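Local coordinates for protein heme oxygenase (PDB 5KZL) that binds heme and, as a heme oxygenase, catalyses its oxidative cleavage to biliverdin with release of iron and carbon monoxide, at residues A[44-49]-A[91-96]; A[66-71]-A[120-125]; A[141-146]-A[160-165]. The protein carries 1 engineered substitution. All blocks are in the same frame, centred on the assembly; numbering follows the deposited sequence. Where two conformers were deposited one is given.

Interaction 1. Residues A[44-49]-A[91-96]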
loop_
_atom_site.group_PDB
_atom_site.type_symbol
_atom_site.label_atom_id
_atom_site.label_comp_id
_atom_site.label_asym_id
_atom_site.label_seq_id
_atom_site.Cartn_x
_atom_site.Cartn_y
_atom_site.Cartn_z
ATOM N N TYR A 44 -7.387 -14.826 2.293
ATOM C CA TYR A 44 -7.374 -13.660 1.423
ATOM C C TYR A 44 -8.191 -12.495 2.018
ATOM O O TYR A 44 -7.749 -11.341 1.984
ATOM C CB TYR A 44 -7.854 -14.020 0.001
ATOM C CG TYR A 44 -7.696 -12.844 -0.937
ATOM C CD1 TYR A 44 -6.437 -12.455 -1.395
ATOM C CD2 TYR A 44 -8.802 -12.115 -1.365
ATOM C CE1 TYR A 44 -6.284 -11.366 -2.247
ATOM C CE2 TYR A 44 -8.657 -11.009 -2.204
ATOM C CZ TYR A 44 -7.395 -10.644 -2.646
ATOM O OH TYR A 44 -7.241 -9.548 -3.455
ATOM N N ALA A 45 -9.391 -12.804 2.545
ATOM C CA ALA A 45 -10.273 -11.803 3.160
ATOM C C ALA A 45 -9.613 -11.130 4.393
ATOM O O ALA A 45 -9.712 -9.902 4.523
ATOM C CB ALA A 45 -11.612 -12.438 3.514
ATOM N N ARG A 46 -8.908 -11.916 5.257
ATOM C CA ARG A 46 -8.194 -11.398 6.431
ATOM C C ARG A 46 -7.058 -10.481 5.972
ATOM O O ARG A 46 -6.809 -9.445 6.600
ATOM C CB ARG A 46 -7.679 -12.545 7.332
ATOM C CG ARG A 46 -8.813 -13.392 7.925
ATOM C CD ARG A 46 -8.340 -14.398 8.968
ATOM N NE ARG A 46 -7.701 -15.576 8.380
ATOM C CZ ARG A 46 -8.358 -16.650 7.951
ATOM N NH1 ARG A 46 -9.683 -16.692 8.009
ATOM N NH2 ARG A 46 -7.696 -17.681 7.447
ATOM N N HIS A 47 -6.417 -10.827 4.842
ATOM C CA HIS A 47 -5.360 -10.041 4.228
ATOM C C HIS A 47 -5.951 -8.659 3.816
ATOM O O HIS A 47 -5.346 -7.629 4.134
ATOM C CB HIS A 47 -4.786 -10.860 3.059
ATOM C CG HIS A 47 -4.289 -10.077 1.892
ATOM N ND1 HIS A 47 -2.981 -9.640 1.831
ATOM C CD2 HIS A 47 -4.912 -9.768 0.730
ATOM C CE1 HIS A 47 -2.854 -9.056 0.645
ATOM N NE2 HIS A 47 -3.999 -9.076 -0.033
ATOM N N LEU A 48 -7.167 -8.633 3.201
ATOM C CA LEU A 48 -7.846 -7.365 2.864
ATOM C C LEU A 48 -8.229 -6.570 4.112
ATOM O O LEU A 48 -8.206 -5.348 4.059
ATOM C CB LEU A 48 -9.116 -7.554 1.976
ATOM C CG LEU A 48 -8.938 -8.238 0.614
ATOM C CD1 LEU A 48 -10.285 -8.596 0.003
ATOM C CD2 LEU A 48 -8.097 -7.407 -0.350
ATOM N N GLU A 49 -8.569 -7.248 5.224
ATOM C CA GLU A 49 -8.932 -6.542 6.461
ATOM C C GLU A 49 -7.769 -5.754 6.977
ATOM O O GLU A 49 -7.958 -4.609 7.360
ATOM C CB GLU A 49 -9.366 -7.513 7.542
ATOM C CG GLU A 49 -10.689 -8.164 7.226
ATOM C CD GLU A 49 -11.085 -9.195 8.253
ATOM O OE1 GLU A 49 -10.247 -9.562 9.103
ATOM O OE2 GLU A 49 -12.254 -9.622 8.219
ATOM N N PHE A 91 -17.716 -7.987 -1.021
ATOM C CA PHE A 91 -17.853 -9.135 -1.927
ATOM C C PHE A 91 -17.549 -10.456 -1.185
ATOM O O PHE A 91 -18.296 -11.431 -1.319
ATOM C CB PHE A 91 -16.970 -8.999 -3.187
ATOM C CG PHE A 91 -16.933 -10.280 -4.001
ATOM C CD1 PHE A 91 -17.998 -10.627 -4.831
ATOM C CD2 PHE A 91 -15.882 -11.179 -3.865
ATOM C CE1 PHE A 91 -17.986 -11.834 -5.539
ATOM C CE2 PHE A 91 -15.885 -12.397 -4.544
ATOM C CZ PHE A 91 -16.935 -12.717 -5.378
ATOM N N PHE A 92 -16.436 -10.491 -0.436
ATOM C CA PHE A 92 -16.042 -11.708 0.274
ATOM C C PHE A 92 -16.920 -12.051 1.497
ATOM O O PHE A 92 -17.207 -13.232 1.739
ATOM C CB PHE A 92 -14.556 -11.663 0.663
ATOM C CG PHE A 92 -13.694 -11.782 -0.568
ATOM C CD1 PHE A 92 -13.567 -12.994 -1.231
ATOM C CD2 PHE A 92 -13.073 -10.659 -1.115
ATOM C CE1 PHE A 92 -12.829 -13.088 -2.417
ATOM C CE2 PHE A 92 -12.337 -10.753 -2.295
ATOM C CZ PHE A 92 -12.209 -11.970 -2.934
ATOM N N TYR A 93 -17.322 -11.039 2.269
ATOM C CA TYR A 93 -18.080 -11.286 3.499
ATOM C C TYR A 93 -19.607 -11.195 3.391
ATOM O O TYR A 93 -20.297 -11.652 4.315
ATOM C CB TYR A 93 -17.602 -10.345 4.594
ATOM C CG TYR A 93 -16.272 -10.748 5.185
ATOM C CD1 TYR A 93 -16.189 -11.760 6.141
ATOM C CD2 TYR A 93 -15.100 -10.093 4.826
ATOM C CE1 TYR A 93 -14.969 -12.129 6.699
ATOM C CE2 TYR A 93 -13.871 -10.443 5.394
ATOM C CZ TYR A 93 -13.812 -11.466 6.327
ATOM O OH TYR A 93 -12.614 -11.844 6.890
ATOM N N GLY A 94 -20.111 -10.552 2.334
ATOM C CA GLY A 94 -21.535 -10.293 2.150
ATOM C C GLY A 94 -21.862 -8.991 2.858
ATOM O O GLY A 94 -22.393 -8.057 2.262
ATOM N N THR A 95 -21.481 -8.912 4.146
ATOM C CA THR A 95 -21.598 -7.737 5.000
ATOM C C THR A 95 -20.346 -7.715 5.882
ATOM O O THR A 95 -20.099 -8.673 6.621
ATOM C CB THR A 95 -22.952 -7.697 5.747
ATOM O OG1 THR A 95 -22.901 -6.668 6.724
ATOM C CG2 THR A 95 -23.335 -9.034 6.403
ATOM N N TRP A 96 -19.517 -6.676 5.755
ATOM C CA TRP A 96 -18.332 -6.647 6.587
ATOM C C TRP A 96 -18.491 -5.679 7.742
ATOM O O TRP A 96 -18.573 -4.477 7.543
ATOM C CB TRP A 96 -17.036 -6.423 5.791
ATOM C CG TRP A 96 -15.799 -6.509 6.632
ATOM C CD1 TRP A 96 -15.247 -7.636 7.175
ATOM C CD2 TRP A 96 -14.944 -5.421 7.008
ATOM N NE1 TRP A 96 -14.100 -7.315 7.867
ATOM C CE2 TRP A 96 -13.899 -5.959 7.793
ATOM C CE3 TRP A 96 -14.955 -4.039 6.753
ATOM C CZ2 TRP A 96 -12.888 -5.161 8.345
ATOM C CZ3 TRP A 96 -13.949 -3.249 7.298
ATOM C CH2 TRP A 96 -12.929 -3.810 8.076
#
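Tyr44, Ala45, Leu48 and Glu49 line the side of helix 41-64 that meets the C-terminal end of helix 82-93, where Phe92, Tyr93 and Trp96 face them. The apolar half is built on Phe92. Tyr44 turns the edge of its ring to one face of Phe92 in an offset edge-to-face pair, centroids 5.4 Å apart and planes at 67°; CE2 of Tyr44 lies 3.7 Å from CE2 of Phe92. With its CG trans to the backbone N (chi1 -174°), Tyr44 carries its ring across to this partner. Leu48 comes in at about a right angle, CD1 3.6 Å from Phe92 CD2, and Ala45, with only a methyl, lets Tyr93 draw close: CB to Tyr93 CE2 is 3.6 Å. This is helix-on-helix packing within the all-helical heme oxygenase fold, and helix 82-93 ends here, its chain turning at Gly94, which has positive phi. That turn brings Trp96 back beside Tyr93, with CD1 lying over one face of the tyrosine ring. Trp96 NE1 donates to Glu49 OE2 at 3.0 Å (N-H...O 147°), meeting the oxygen from above the carboxylate plane. The extended Glu49 side chain also sets OE2 2.6 Å from Tyr93 OH. Beyond the two segments, His101 stacks on Trp96, while the Tyr44 hydroxyl is hydrogen-bonded to Tyr162.

Interaction 2. Residues A[66-71]-A[120-125]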
loop_
_atom_site.group_PDB
_atom_site.type_symbol
_atom_site.label_atom_id
_atom_site.label_comp_id
_atom_site.label_asym_id
_atom_site.label_seq_id
_atom_site.Cartn_x
_atom_site.Cartn_y
_atom_site.Cartn_z
ATOM N N LYS A 66 -2.161 17.190 3.852
ATOM C CA LYS A 66 -2.156 17.468 2.405
ATOM C C LYS A 66 -1.457 18.783 2.008
ATOM O O LYS A 66 -0.920 18.849 0.896
ATOM C CB LYS A 66 -3.574 17.392 1.798
ATOM C CG LYS A 66 -4.520 18.517 2.211
ATOM C CD LYS A 66 -5.806 18.508 1.372
ATOM C CE LYS A 66 -6.746 17.409 1.790
ATOM N NZ LYS A 66 -8.075 17.491 1.113
ATOM N N ASN A 67 -1.461 19.806 2.899
ATOM C CA ASN A 67 -0.829 21.094 2.591
ATOM C C ASN A 67 0.589 21.236 3.134
ATOM O O ASN A 67 1.203 22.282 2.935
ATOM C CB ASN A 67 -1.704 22.266 2.997
ATOM C CG ASN A 67 -2.889 22.387 2.072
ATOM O OD1 ASN A 67 -2.770 22.272 0.836
ATOM N ND2 ASN A 67 -4.063 22.557 2.657
ATOM N N ASN A 68 1.149 20.160 3.713
ATOM C CA ASN A 68 2.547 20.132 4.112
ATOM C C ASN A 68 3.378 20.446 2.846
ATOM O O ASN A 68 3.066 19.929 1.766
ATOM C CB ASN A 68 2.905 18.756 4.661
ATOM C CG ASN A 68 4.366 18.587 4.988
ATOM O OD1 ASN A 68 5.198 18.367 4.104
ATOM N ND2 ASN A 68 4.697 18.639 6.264
ATOM N N LEU A 69 4.380 21.336 2.972
ATOM C CA LEU A 69 5.189 21.789 1.832
ATOM C C LEU A 69 5.926 20.677 1.116
ATOM O O LEU A 69 6.073 20.738 -0.104
ATOM C CB LEU A 69 6.163 22.922 2.230
ATOM C CG LEU A 69 5.549 24.299 2.561
ATOM C CD1 LEU A 69 6.640 25.318 2.794
ATOM C CD2 LEU A 69 4.683 24.802 1.426
ATOM N N VAL A 70 6.355 19.645 1.850
ATOM C CA VAL A 70 7.036 18.518 1.228
ATOM C C VAL A 70 6.026 17.593 0.533
ATOM O O VAL A 70 6.261 17.205 -0.612
ATOM C CB VAL A 70 7.989 17.790 2.214
ATOM C CG1 VAL A 70 8.433 16.434 1.678
ATOM C CG2 VAL A 70 9.200 18.664 2.532
ATOM N N LEU A 71 4.885 17.290 1.184
ATOM C CA LEU A 71 3.894 16.366 0.634
ATOM C C LEU A 71 3.004 16.939 -0.473
ATOM O O LEU A 71 2.438 16.162 -1.238
ATOM C CB LEU A 71 3.014 15.748 1.737
ATOM C CG LEU A 71 3.718 15.032 2.907
ATOM C CD1 LEU A 71 2.696 14.631 3.950
ATOM C CD2 LEU A 71 4.473 13.785 2.436
ATOM N N THR A 120 4.530 13.560 14.059
ATOM C CA THR A 120 5.886 14.029 14.391
ATOM C C THR A 120 6.778 14.356 13.201
ATOM O O THR A 120 7.506 15.340 13.263
ATOM C CB THR A 120 6.585 13.039 15.301
ATOM O OG1 THR A 120 6.734 11.793 14.620
ATOM C CG2 THR A 120 5.885 12.868 16.652
ATOM N N GLN A 121 6.778 13.505 12.149
ATOM C CA GLN A 121 7.615 13.685 10.947
ATOM C C GLN A 121 6.736 13.452 9.708
ATOM O O GLN A 121 6.962 12.459 9.009
ATOM C CB GLN A 121 8.815 12.699 10.955
ATOM C CG GLN A 121 9.961 13.074 11.905
ATOM C CD GLN A 121 10.711 14.303 11.445
ATOM O OE1 GLN A 121 11.539 14.257 10.530
ATOM N NE2 GLN A 121 10.425 15.433 12.058
ATOM N N PRO A 122 5.698 14.317 9.458
ATOM C CA PRO A 122 4.768 14.079 8.329
ATOM C C PRO A 122 5.420 13.917 6.965
ATOM O O PRO A 122 4.876 13.178 6.153
ATOM C CB PRO A 122 3.817 15.282 8.387
ATOM C CG PRO A 122 4.518 16.280 9.200
ATOM C CD PRO A 122 5.289 15.526 10.202
ATOM N N GLU A 123 6.622 14.500 6.738
ATOM C CA GLU A 123 7.355 14.333 5.464
ATOM C C GLU A 123 7.677 12.849 5.208
ATOM O O GLU A 123 7.786 12.433 4.054
ATOM C CB GLU A 123 8.667 15.138 5.469
ATOM C CG GLU A 123 8.449 16.640 5.668
ATOM C CD GLU A 123 8.078 17.135 7.061
ATOM O OE1 GLU A 123 8.335 16.409 8.051
ATOM O OE2 GLU A 123 7.496 18.243 7.157
ATOM N N LEU A 124 7.837 12.052 6.279
ATOM C CA LEU A 124 8.125 10.617 6.118
ATOM C C LEU A 124 6.920 9.809 5.572
ATOM O O LEU A 124 7.096 8.654 5.170
ATOM C CB LEU A 124 8.683 9.986 7.410
ATOM C CG LEU A 124 10.051 10.491 7.940
ATOM C CD1 LEU A 124 10.422 9.753 9.212
ATOM C CD2 LEU A 124 11.165 10.285 6.917
ATOM N N LEU A 125 5.709 10.424 5.524
ATOM C CA LEU A 125 4.545 9.765 4.911
ATOM C C LEU A 125 4.807 9.547 3.404
ATOM O O LEU A 125 4.176 8.677 2.792
ATOM C CB LEU A 125 3.251 10.577 5.128
ATOM C CG LEU A 125 2.690 10.570 6.553
ATOM C CD1 LEU A 125 1.467 11.474 6.655
ATOM C CD2 LEU A 125 2.343 9.131 7.027
#
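Asn68 OD1 is gripped by two backbone N-H groups of its own segment while the other end of the same amide reaches across to Glu123. Leu71 N approaches in the carbonyl plane, on a lone pair, at 3.1 Å from OD1, whereas Val70 N, at 2.8 Å from OD1, sits above that plane. Held in this way, the amide aims ND2 at Glu123 OE2, 3.0 Å away along an almost straight N-H...O line (178°). The oxygen lies in the amide plane of Asn68, but the N-H meets it from above the carboxylate plane, the two groups being turned 56° apart. Glu123 CG, anti to the carbonyl carbon (chi1 -60°), lies 3.7 Å from Val70 CB; the bend at chi2 then swings the carboxylate toward Asn68. Pro122 CG lies 3.8 Å from Asn68 ND2. Deeper in, Leu71 presses CD1 to within 3.4 Å of Pro122 O and reaches the base of Leu125, which also packs on helices 41-64 and 105-120. Two interhelical loops are thus joined, the loop after helix 41-64 to the short 3-10 turn leading into helix 125-151, and the bonds to Asn68 OD1 make an Asx turn and an Asx motif where the chain takes up helical backbone angles.

Interaction 3. Residues A[141-146]-A[160-165]. With HEM (protoporphyrin IX containing Fe), chain B.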
loop_
_atom_site.group_PDB
_atom_site.type_symbol
_atom_site.label_atom_id
_atom_site.label_comp_id
_atom_site.label_asym_id
_atom_site.label_seq_id
_atom_site.Cartn_x
_atom_site.Cartn_y
_atom_site.Cartn_z
ATOM N N GLN A 141 -2.418 -4.597 -12.239
ATOM C CA GLN A 141 -2.895 -5.382 -13.385
ATOM C C GLN A 141 -2.497 -6.861 -13.287
ATOM O O GLN A 141 -3.321 -7.736 -13.553
ATOM C CB GLN A 141 -2.489 -4.763 -14.741
ATOM C CG GLN A 141 -3.213 -3.450 -15.055
ATOM C CD GLN A 141 -4.724 -3.547 -14.973
ATOM O OE1 GLN A 141 -5.351 -3.080 -14.009
ATOM N NE2 GLN A 141 -5.339 -4.163 -15.978
ATOM N N ILE A 142 -1.258 -7.133 -12.840
ATOM C CA ILE A 142 -0.748 -8.493 -12.665
ATOM C C ILE A 142 -1.475 -9.202 -11.520
ATOM O O ILE A 142 -1.951 -10.317 -11.710
ATOM C CB ILE A 142 0.777 -8.512 -12.449
ATOM C CG1 ILE A 142 1.520 -8.035 -13.713
ATOM C CG2 ILE A 142 1.264 -9.898 -11.981
ATOM C CD1 ILE A 142 2.957 -7.628 -13.469
ATOM N N LEU A 143 -1.548 -8.547 -10.341
ATOM C CA LEU A 143 -2.147 -9.107 -9.133
ATOM C C LEU A 143 -3.647 -9.370 -9.267
ATOM O O LEU A 143 -4.106 -10.413 -8.789
ATOM C CB LEU A 143 -1.820 -8.236 -7.903
ATOM C CG LEU A 143 -0.342 -8.267 -7.426
ATOM C CD1 LEU A 143 -0.095 -7.202 -6.348
ATOM C CD2 LEU A 143 0.066 -9.661 -6.917
ATOM N N LYS A 144 -4.402 -8.484 -9.966
ATOM C CA LYS A 144 -5.834 -8.729 -10.142
ATOM C C LYS A 144 -6.094 -10.017 -10.947
ATOM O O LYS A 144 -6.985 -10.776 -10.579
ATOM C CB LYS A 144 -6.590 -7.518 -10.700
ATOM C CG LYS A 144 -6.421 -7.210 -12.168
ATOM C CD LYS A 144 -7.130 -5.896 -12.455
ATOM C CE LYS A 144 -7.422 -5.698 -13.921
ATOM N NZ LYS A 144 -7.940 -4.325 -14.190
ATOM N N LYS A 145 -5.284 -10.291 -11.983
ATOM C CA LYS A 145 -5.415 -11.513 -12.794
ATOM C C LYS A 145 -5.043 -12.749 -11.985
ATOM O O LYS A 145 -5.746 -13.755 -12.077
ATOM C CB LYS A 145 -4.577 -11.428 -14.088
ATOM C CG LYS A 145 -5.075 -10.371 -15.070
ATOM C CD LYS A 145 -4.636 -10.725 -16.494
ATOM C CE LYS A 145 -5.091 -9.707 -17.507
ATOM N NZ LYS A 145 -5.146 -10.288 -18.874
ATOM N N VAL A 146 -3.951 -12.684 -11.187
ATOM C CA VAL A 146 -3.502 -13.789 -10.330
ATOM C C VAL A 146 -4.630 -14.102 -9.311
ATOM O O VAL A 146 -5.057 -15.255 -9.214
ATOM C CB VAL A 146 -2.134 -13.486 -9.641
ATOM C CG1 VAL A 146 -1.809 -14.505 -8.555
ATOM C CG2 VAL A 146 -1.001 -13.415 -10.658
ATOM N N SER A 160 -11.493 -4.772 -6.769
ATOM C CA SER A 160 -11.458 -3.303 -6.804
ATOM C C SER A 160 -10.136 -2.760 -6.257
ATOM O O SER A 160 -9.627 -1.764 -6.774
ATOM C CB SER A 160 -12.659 -2.691 -6.080
ATOM O OG SER A 160 -12.636 -1.276 -6.196
ATOM N N PHE A 161 -9.532 -3.451 -5.265
ATOM C CA PHE A 161 -8.256 -3.010 -4.692
ATOM C C PHE A 161 -7.151 -2.795 -5.728
ATOM O O PHE A 161 -6.299 -1.939 -5.535
ATOM C CB PHE A 161 -7.813 -3.973 -3.590
ATOM C CG PHE A 161 -6.470 -3.695 -2.958
ATOM C CD1 PHE A 161 -6.208 -2.468 -2.350
ATOM C CD2 PHE A 161 -5.491 -4.685 -2.909
ATOM C CE1 PHE A 161 -4.975 -2.226 -1.725
ATOM C CE2 PHE A 161 -4.260 -4.449 -2.269
ATOM C CZ PHE A 161 -4.020 -3.224 -1.672
ATOM N N TYR A 162 -7.162 -3.566 -6.811
ATOM C CA TYR A 162 -6.119 -3.486 -7.840
ATOM C C TYR A 162 -6.424 -2.529 -8.978
ATOM O O TYR A 162 -5.590 -2.387 -9.880
ATOM C CB TYR A 162 -5.860 -4.879 -8.416
ATOM C CG TYR A 162 -5.591 -5.907 -7.348
ATOM C CD1 TYR A 162 -4.396 -5.906 -6.639
ATOM C CD2 TYR A 162 -6.537 -6.876 -7.034
ATOM C CE1 TYR A 162 -4.159 -6.825 -5.619
ATOM C CE2 TYR A 162 -6.310 -7.805 -6.018
ATOM C CZ TYR A 162 -5.110 -7.788 -5.329
ATOM O OH TYR A 162 -4.878 -8.690 -4.326
ATOM N N GLU A 163 -7.604 -1.884 -8.958
ATOM C CA GLU A 163 -8.039 -1.002 -10.041
ATOM C C GLU A 163 -8.106 0.471 -9.644
ATOM O O GLU A 163 -8.541 0.822 -8.531
ATOM C CB GLU A 163 -9.383 -1.489 -10.610
ATOM C CG GLU A 163 -9.371 -2.930 -11.085
ATOM C CD GLU A 163 -10.595 -3.272 -11.912
ATOM O OE1 GLU A 163 -11.688 -2.765 -11.581
ATOM O OE2 GLU A 163 -10.461 -4.039 -12.893
ATOM N N PHE A 164 -7.664 1.329 -10.577
ATOM C CA PHE A 164 -7.592 2.781 -10.409
ATOM C C PHE A 164 -8.486 3.463 -11.447
ATOM O O PHE A 164 -7.971 3.912 -12.466
ATOM C CB PHE A 164 -6.111 3.253 -10.511
ATOM C CG PHE A 164 -5.261 2.640 -9.423
ATOM C CD1 PHE A 164 -4.690 1.380 -9.589
ATOM C CD2 PHE A 164 -5.088 3.289 -8.202
ATOM C CE1 PHE A 164 -3.933 0.794 -8.565
ATOM C CE2 PHE A 164 -4.350 2.690 -7.175
ATOM C CZ PHE A 164 -3.764 1.458 -7.371
ATOM N N PRO A 165 -9.829 3.508 -11.238
ATOM C CA PRO A 165 -10.710 4.107 -12.260
ATOM C C PRO A 165 -10.436 5.590 -12.518
ATOM O O PRO A 165 -10.739 6.072 -13.596
ATOM C CB PRO A 165 -12.123 3.845 -11.720
ATOM C CG PRO A 165 -11.938 3.681 -10.241
ATOM C CD PRO A 165 -10.611 2.993 -10.090
HETATM C CHA HEM B . 7.169 -2.674 -8.078
HETATM C CHB HEM B . 6.039 -2.580 -3.473
HETATM C CHC HEM B . 4.927 -7.221 -3.758
HETATM C CHD HEM B . 5.195 -6.993 -8.418
HETATM C C1A HEM B . 6.946 -2.260 -6.810
HETATM C C2A HEM B . 7.290 -0.954 -6.331
HETATM C C3A HEM B . 6.995 -0.947 -5.033
HETATM C C4A HEM B . 6.459 -2.192 -4.708
HETATM C CMA HEM B . 7.137 0.182 -4.089
HETATM C CAA HEM B . 7.865 0.196 -7.119
HETATM C CBA HEM B . 9.387 0.068 -7.353
HETATM C CGA HEM B . 9.906 1.293 -7.983
HETATM O O1A HEM B . 10.718 1.964 -7.426
HETATM O O2A HEM B . 9.473 1.600 -9.082
HETATM C C1B HEM B . 5.649 -3.861 -3.122
HETATM C C2B HEM B . 5.363 -4.274 -1.756
HETATM C C3B HEM B . 5.057 -5.582 -1.863
HETATM C C4B HEM B . 5.169 -5.950 -3.282
HETATM C CMB HEM B . 5.356 -3.447 -0.516
HETATM C CAB HEM B . 4.700 -6.518 -0.873
HETATM C CBB HEM B . 4.919 -6.152 0.285
HETATM C C1C HEM B . 4.741 -7.574 -5.047
HETATM C C2C HEM B . 4.079 -8.742 -5.518
HETATM C C3C HEM B . 4.156 -8.654 -6.858
HETATM C C4C HEM B . 4.828 -7.425 -7.195
HETATM C CMC HEM B . 3.426 -9.835 -4.674
HETATM C CAC HEM B . 3.627 -9.646 -7.765
HETATM C CBC HEM B . 3.377 -9.347 -8.974
HETATM C C1D HEM B . 5.863 -5.819 -8.699
HETATM C C2D HEM B . 6.293 -5.442 -10.069
HETATM C C3D HEM B . 6.803 -4.240 -9.970
HETATM C C4D HEM B . 6.716 -3.878 -8.548
HETATM C CMD HEM B . 6.105 -6.239 -11.313
HETATM C CAD HEM B . 7.409 -3.451 -11.098
HETATM C CBD HEM B . 6.413 -2.854 -12.021
HETATM C CGD HEM B . 7.035 -2.055 -13.120
HETATM O O1D HEM B . 8.147 -1.691 -13.058
HETATM O O2D HEM B . 6.346 -1.783 -14.057
HETATM N NA HEM B . 6.483 -2.957 -5.767
HETATM N NB HEM B . 5.545 -4.901 -3.875
HETATM N NC HEM B . 5.161 -6.861 -6.067
HETATM N ND HEM B . 6.138 -4.845 -7.858
HETATM FE FE HEM B . 5.860 -4.891 -5.935
HETATM O O HOH W 1 -4.387 -1.368 -12.120
HETATM O O HOH W 2 3.690 -4.282 -6.267
#
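Tyr162 lies with one ring face flat against the backbone of helix 125-151: the carbonyl carbon of Leu143 stands over the ring centre and Lys144 N over its rim, while Phe161 CD2 covers part of the opposite face. The ring is thereby sandwiched between a helix turn and its own neighbour in the chain. Leu143 crosses Tyr162 at about a right angle and touches it with its root, CB to Tyr162 CE1 3.6 Å. One branch, CD2, turns to the heme, 3.7 Å from the vinyl atom CAC, while CD1 stays near the tyrosine ring; Ile142 CG2 stands equally close to CBC of the same vinyl group. Lys144 packs by its CB against Tyr162 CB at 3.6 Å. With CG placed between the backbone N and the carbonyl carbon (chi1 75°), the rest of the lysine runs extended toward Glu163, crossing it at about a right angle. Its NZ forms a salt bridge to Glu163 OE2 of 2.8 Å, arriving on the anti side of the carboxylate. The same ammonium donates to Gln141 OE1 at 2.9 Å, coming nearly perpendicular to the C=O bond (104°). Gln141, bent at chi2, also receives a hydrogen bond from a water that gives its other hydrogen to Tyr162 O, so the loop is tied to the helix by a bridge as well as by charge. This helix is the kinked distal helix of heme oxygenases, and a second water, 2.3 Å from the heme iron, occupies a ligand position. The Glu163 carboxylate can offset the lysine charge, and the Gln141 oxygen takes a further hydrogen bond from the ammonium, which would probably help hold the loop against the helix whose Leu143 and Ile142 line the heme pocket.

In the fold
All three contacts join helices and loops of a single all-helical heme oxygenase fold. Helix 41-64 carries a segment of interaction 1 and runs into the loop of interaction 2, whose second segment leads into helix 125-151, which carries the first of interaction 3. Interactions 1 and 2 alternate along the chain, and interaction 3 comes after both. Centres of interactions 1 and 3 are 16 Å apart; that of interaction 2 lies across the chain's centre, 31 Å from interaction 1 and 28 Å from interaction 3. Interaction 3 includes heme-pocket residues, and the hydroxyls of Tyr44 and Tyr162 join it to interaction 1, whereas interaction 2 ties loops at the far side of the fold.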